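Local coordinates for core protein VP7 (Bluetongue virus, PDB 1BVP), which forms, as a trimer, the capsomers that assemble on the VP3 scaffold of the virus core, and binds a host cell surface receptor, at residues A151-P156 with Q172-G177; P156-V161 with V187-E192. All blocks are in the same frame, centred on the assembly; numbering follows the deposited sequence.

In the fold
Followed from the N terminus, the chain lays down strand 149-155, turns at Pro156 and returns as strand 158-163, its antiparallel neighbour. Contact 1 closes the loop from 151-156 to 172-177, with strand 168-170 of a second sheet on the way. Contact 2 starts at the same Pro156 and reaches further, to 187-192 on strand 183-195. The two loops therefore cross instead of nesting, and their centres lie about 11 Å apart. The hairpin physically joins the contacts: Val152 N lies 2.9 Å from Gln160 O, a probable hydrogen bond. Together they tie one hairpin of the beta domain to a connecting loop and to a strand at the trimer interface.

Contact 1 of 2, residues A151-P156 with Q172-G177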
loop_
_atom_site.group_PDB
_atom_site.type_symbol
_atom_site.label_atom_id
_atom_site.label_comp_id
_atom_site.label_asym_id
_atom_site.label_seq_id
_atom_site.Cartn_x
_atom_site.Cartn_y
_atom_site.Cartn_z
ATOM N N ALA A 151 22.749 7.377 26.177
ATOM C CA ALA A 151 21.799 6.939 25.149
ATOM C C ALA A 151 22.615 6.411 23.993
ATOM O O ALA A 151 23.576 7.040 23.545
ATOM C CB ALA A 151 20.958 8.089 24.683
ATOM N N VAL A 152 22.166 5.319 23.417
ATOM C CA VAL A 152 22.935 4.729 22.348
ATOM C C VAL A 152 21.956 4.015 21.357
ATOM O O VAL A 152 20.861 3.614 21.774
ATOM C CB VAL A 152 23.968 3.798 23.085
ATOM C CG1 VAL A 152 23.639 2.334 22.960
ATOM C CG2 VAL A 152 25.329 4.120 22.705
ATOM N N VAL A 153 22.296 3.906 20.064
ATOM C CA VAL A 153 21.376 3.227 19.145
ATOM C C VAL A 153 21.592 1.723 19.134
ATOM O O VAL A 153 22.729 1.273 19.017
ATOM C CB VAL A 153 21.302 3.819 17.630
ATOM C CG1 VAL A 153 21.989 5.151 17.482
ATOM C CG2 VAL A 153 21.765 2.814 16.565
ATOM N N CYS A 154 20.502 0.956 19.223
ATOM C CA CYS A 154 20.596 -0.482 19.221
ATOM C C CYS A 154 19.816 -1.202 18.140
ATOM O O CYS A 154 19.667 -2.427 18.164
ATOM C CB CYS A 154 20.201 -1.010 20.579
ATOM S SG CYS A 154 18.674 -0.408 21.170
ATOM N N GLY A 155 19.304 -0.451 17.180
ATOM C CA GLY A 155 18.544 -1.062 16.100
ATOM C C GLY A 155 18.283 0.020 15.091
ATOM O O GLY A 155 18.600 1.191 15.351
ATOM N N PRO A 156 17.698 -0.322 13.937
ATOM C CA PRO A 156 17.399 0.652 12.875
ATOM C C PRO A 156 16.289 1.599 13.305
ATOM O O PRO A 156 16.178 2.694 12.776
ATOM C CB PRO A 156 16.924 -0.222 11.727
ATOM C CG PRO A 156 17.378 -1.630 12.083
ATOM C CD PRO A 156 17.238 -1.665 13.563
ATOM N N GLN A 172 17.221 13.891 23.751
ATOM C CA GLN A 172 16.895 14.298 22.386
ATOM C C GLN A 172 17.970 14.404 21.316
ATOM O O GLN A 172 17.684 14.124 20.166
ATOM C CB GLN A 172 16.161 15.612 22.394
ATOM C CG GLN A 172 16.998 16.722 22.957
ATOM C CD GLN A 172 16.625 17.045 24.374
ATOM O OE1 GLN A 172 16.015 16.229 25.089
ATOM N NE2 GLN A 172 16.927 18.266 24.777
ATOM N N GLN A 173 19.181 14.830 21.651
ATOM C CA GLN A 173 20.203 14.995 20.626
ATOM C C GLN A 173 20.588 13.762 19.844
ATOM O O GLN A 173 21.162 13.883 18.757
ATOM C CB GLN A 173 21.456 15.736 21.141
ATOM C CG GLN A 173 22.044 15.246 22.469
ATOM C CD GLN A 173 21.152 15.534 23.717
ATOM O OE1 GLN A 173 20.286 16.430 23.712
ATOM N NE2 GLN A 173 21.374 14.759 24.785
ATOM N N ILE A 174 20.268 12.581 20.366
ATOM C CA ILE A 174 20.612 11.316 19.678
ATOM C C ILE A 174 19.741 11.206 18.409
ATOM O O ILE A 174 20.152 10.623 17.390
ATOM C CB ILE A 174 20.411 10.081 20.663
ATOM C CG1 ILE A 174 20.811 8.751 20.039
ATOM C CG2 ILE A 174 18.969 9.953 21.109
ATOM C CD1 ILE A 174 22.270 8.582 19.854
ATOM N N PHE A 175 18.559 11.826 18.487
ATOM C CA PHE A 175 17.569 11.864 17.416
ATOM C C PHE A 175 17.755 12.983 16.398
ATOM O O PHE A 175 17.198 12.914 15.298
ATOM C CB PHE A 175 16.176 12.060 17.996
ATOM C CG PHE A 175 15.668 10.891 18.764
ATOM C CD1 PHE A 175 15.060 9.824 18.111
ATOM C CD2 PHE A 175 15.760 10.860 20.144
ATOM C CE1 PHE A 175 14.545 8.739 18.828
ATOM C CE2 PHE A 175 15.250 9.782 20.875
ATOM C CZ PHE A 175 14.643 8.723 20.220
ATOM N N GLN A 176 18.496 14.023 16.764
ATOM C CA GLN A 176 18.675 15.198 15.908
ATOM C C GLN A 176 19.697 15.099 14.787
ATOM O O GLN A 176 20.501 14.160 14.756
ATOM C CB GLN A 176 18.836 16.453 16.789
ATOM C CG GLN A 176 17.590 16.580 17.741
ATOM C CD GLN A 176 17.659 17.708 18.767
ATOM O OE1 GLN A 176 18.748 18.220 19.082
ATOM N NE2 GLN A 176 16.494 18.096 19.309
ATOM N N GLY A 177 19.533 15.957 13.776
ATOM C CA GLY A 177 20.442 15.971 12.637
ATOM C C GLY A 177 20.243 14.926 11.547
ATOM O O GLY A 177 20.886 14.991 10.502
#
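Ala151 and Ile174 make the first touch between strand 149-155 and the loop that follows strand 168-170, and their CA atoms, 7.1 Å apart, are the nearest pair of the two segments. The methyl of Ala151 points at the loop and rests at the CG2 branch of Ile174, CB to CG2 being 4.5 Å. The other arm of the isoleucine reaches the strand backbone, with CD1 4.2 Å from Ala151 O. Val152, next along, points away from the loop; its side chain touches Gln160 of the adjoining strand. Val153 brings the contact back: its CG1 meets Ile174 CD1 at 4.2 Å, the two side chains crossing obliquely. One isoleucine thus spans two strand residues, and its torsions explain how. With CG1 opposite the backbone N (chi1 -177°), the longer arm carries CD1 out to Val153, and CG2 stays behind for Ala151. The contact is apolar, with no hydrogen bond between the segments, and it buries just 122 Å². Beyond Val153 the strand leaves the loop and runs into the turn at Pro156. The loop has its own stiffening, a backbone hydrogen bond from Phe175 N to Gln172 O of 3.0 Å. It is also fastened elsewhere, by Gln172 OE1 to Leu231 N and Gln176 NE2 to Gly227 O. Ile174 also touches Ile159 of strand 158-163, whereas the buried Phe175 packs on Ile159 and on Ile245 and Val247 of strand 241-252, and meets Trp225 edge to face. The loop thereby lies against this sheet, bridging from strand 149-155 across to strand 241-252.

Contact 2 of 2, residues P156-V161 with V187-E192; sequences PDMIQV and VWRRIE
Strand residues Met158 to Val161 and Val187 to Ile191 run in broadly the same sense but skewed, and come closest at Gln160 and Ile191, whose CA atoms are 8.6 Å apart. No hydrogen bond joins them, since each strand pairs antiparallel with strand 241-252 instead, and the contact is left to side chains. At one end the thioether of Met158, bent at chi2 and chi3, brings CE to the edge of the Arg189 guanidinium, 4.0 Å from NH1 and near its plane; the two chains cross at about a right angle. Val187 CG2 lies 3.5 Å above the plane of the same group, on one face and offset toward the rim. The arginine's polar atoms bond elsewhere: NE to Thr132 OG1 and NH2 to Leu130 O, both of the third subunit, and NH2 also to Gln246 OE1 of its own chain. At the other end, with CG1 opposite its carbonyl carbon (chi1 -57°), Ile191 carries CD1 to Gln160, 4.1 Å from both CB and OE1. The buried Gln160 amide is satisfied by Gly139 N at OE1 and by Gln137 O at NE2. In the beta domain, a jelly-roll sandwich in this family, the contact thus spans strand 241-252 to link strands 158-163 and 183-195, while Arg190 and Ile191 extend the sheet by a parallel ladder into the third subunit.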
loop_
_atom_site.group_PDB
_atom_site.type_symbol
_atom_site.label_atom_id
_atom_site.label_comp_id
_atom_site.label_asym_id
_atom_site.label_seq_id
_atom_site.Cartn_x
_atom_site.Cartn_y
_atom_site.Cartn_z
ATOM N N PRO A 156 17.698 -0.322 13.937
ATOM C CA PRO A 156 17.399 0.652 12.875
ATOM C C PRO A 156 16.289 1.599 13.305
ATOM O O PRO A 156 16.178 2.694 12.776
ATOM C CB PRO A 156 16.924 -0.222 11.727
ATOM C CG PRO A 156 17.378 -1.630 12.083
ATOM C CD PRO A 156 17.238 -1.665 13.563
ATOM N N ASP A 157 15.542 1.202 14.333
ATOM C CA ASP A 157 14.420 1.986 14.843
ATOM C C ASP A 157 14.436 2.091 16.346
ATOM O O ASP A 157 13.414 2.439 16.954
ATOM C CB ASP A 157 13.112 1.279 14.470
ATOM C CG ASP A 157 12.977 -0.112 15.100
ATOM O OD1 ASP A 157 13.993 -0.679 15.577
ATOM O OD2 ASP A 157 11.839 -0.648 15.100
ATOM N N MET A 158 15.607 1.907 16.943
ATOM C CA MET A 158 15.661 1.848 18.391
ATOM C C MET A 158 16.874 2.418 19.099
ATOM O O MET A 158 18.002 2.369 18.584
ATOM C CB MET A 158 15.590 0.370 18.724
ATOM C CG MET A 158 15.123 0.071 20.061
ATOM S SD MET A 158 13.642 -0.857 19.900
ATOM C CE MET A 158 12.816 0.014 21.041
ATOM N N ILE A 159 16.634 2.969 20.286
ATOM C CA ILE A 159 17.725 3.443 21.134
ATOM C C ILE A 159 17.448 2.910 22.546
ATOM O O ILE A 159 16.296 2.538 22.886
ATOM C CB ILE A 159 17.869 4.987 21.209
ATOM C CG1 ILE A 159 16.776 5.596 22.070
ATOM C CG2 ILE A 159 17.946 5.601 19.830
ATOM C CD1 ILE A 159 17.183 6.909 22.652
ATOM N N GLN A 160 18.509 2.810 23.344
ATOM C CA GLN A 160 18.401 2.368 24.752
ATOM C C GLN A 160 19.244 3.348 25.522
ATOM O O GLN A 160 20.194 3.927 24.966
ATOM C CB GLN A 160 18.891 0.940 24.986
ATOM C CG GLN A 160 20.306 0.701 24.526
ATOM C CD GLN A 160 20.630 -0.768 24.393
ATOM O OE1 GLN A 160 19.762 -1.623 24.499
ATOM N NE2 GLN A 160 21.887 -1.069 24.136
ATOM N N VAL A 161 18.796 3.634 26.738
ATOM C CA VAL A 161 19.463 4.577 27.619
ATOM C C VAL A 161 19.799 3.844 28.921
ATOM O O VAL A 161 18.931 3.126 29.474
ATOM C CB VAL A 161 18.511 5.759 27.982
ATOM C CG1 VAL A 161 19.272 6.899 28.577
ATOM C CG2 VAL A 161 17.752 6.210 26.793
ATOM N N VAL A 187 7.586 5.053 21.561
ATOM C CA VAL A 187 7.024 4.257 22.653
ATOM C C VAL A 187 8.240 3.808 23.450
ATOM O O VAL A 187 9.267 3.464 22.858
ATOM C CB VAL A 187 5.967 3.138 22.309
ATOM C CG1 VAL A 187 5.761 2.981 20.853
ATOM C CG2 VAL A 187 6.277 1.851 23.046
ATOM N N TRP A 188 8.210 4.067 24.764
ATOM C CA TRP A 188 9.343 3.698 25.646
ATOM C C TRP A 188 9.000 2.570 26.586
ATOM O O TRP A 188 7.856 2.422 27.034
ATOM C CB TRP A 188 9.925 4.899 26.422
ATOM C CG TRP A 188 9.122 5.367 27.623
ATOM C CD1 TRP A 188 8.115 6.296 27.639
ATOM C CD2 TRP A 188 9.242 4.895 28.978
ATOM N NE1 TRP A 188 7.590 6.418 28.908
ATOM C CE2 TRP A 188 8.258 5.568 29.747
ATOM C CE3 TRP A 188 10.096 3.977 29.620
ATOM C CZ2 TRP A 188 8.098 5.345 31.116
ATOM C CZ3 TRP A 188 9.940 3.764 30.975
ATOM C CH2 TRP A 188 8.945 4.443 31.710
ATOM N N ARG A 189 9.981 1.717 26.824
ATOM C CA ARG A 189 9.780 0.584 27.711
ATOM C C ARG A 189 10.938 0.457 28.712
ATOM O O ARG A 189 12.058 0.959 28.485
ATOM C CB ARG A 189 9.718 -0.680 26.871
ATOM C CG ARG A 189 8.633 -0.691 25.857
ATOM C CD ARG A 189 8.702 -1.930 25.005
ATOM N NE ARG A 189 7.732 -1.897 23.902
ATOM C CZ ARG A 189 7.974 -1.390 22.686
ATOM N NH1 ARG A 189 9.158 -0.870 22.391
ATOM N NH2 ARG A 189 7.032 -1.391 21.753
ATOM N N ARG A 190 10.643 -0.144 29.853
ATOM C CA ARG A 190 11.671 -0.440 30.857
ATOM C C ARG A 190 12.304 -1.750 30.377
ATOM O O ARG A 190 11.563 -2.679 29.999
ATOM C CB ARG A 190 11.037 -0.720 32.231
ATOM C CG ARG A 190 10.930 0.494 33.105
ATOM C CD ARG A 190 10.153 0.214 34.375
ATOM N NE ARG A 190 8.701 0.215 34.176
ATOM C CZ ARG A 190 7.951 -0.880 34.291
ATOM N NH1 ARG A 190 8.524 -2.051 34.614
ATOM N NH2 ARG A 190 6.644 -0.819 34.037
ATOM N N ILE A 191 13.635 -1.814 30.284
ATOM C CA ILE A 191 14.281 -3.086 29.912
ATOM C C ILE A 191 14.386 -3.822 31.262
ATOM O O ILE A 191 15.223 -3.498 32.111
ATOM C CB ILE A 191 15.675 -2.901 29.300
ATOM C CG1 ILE A 191 15.604 -1.979 28.074
ATOM C CG2 ILE A 191 16.234 -4.262 28.878
ATOM C CD1 ILE A 191 16.951 -1.714 27.425
ATOM N N GLU A 192 13.456 -4.745 31.480
ATOM C CA GLU A 192 13.320 -5.495 32.723
ATOM C C GLU A 192 14.493 -6.384 33.114
ATOM O O GLU A 192 14.697 -6.605 34.302
ATOM C CB GLU A 192 12.025 -6.315 32.666
ATOM C CG GLU A 192 11.389 -6.634 33.994
ATOM C CD GLU A 192 11.254 -5.419 34.890
ATOM O OE1 GLU A 192 10.995 -4.292 34.396
ATOM O OE2 GLU A 192 11.412 -5.596 36.116
#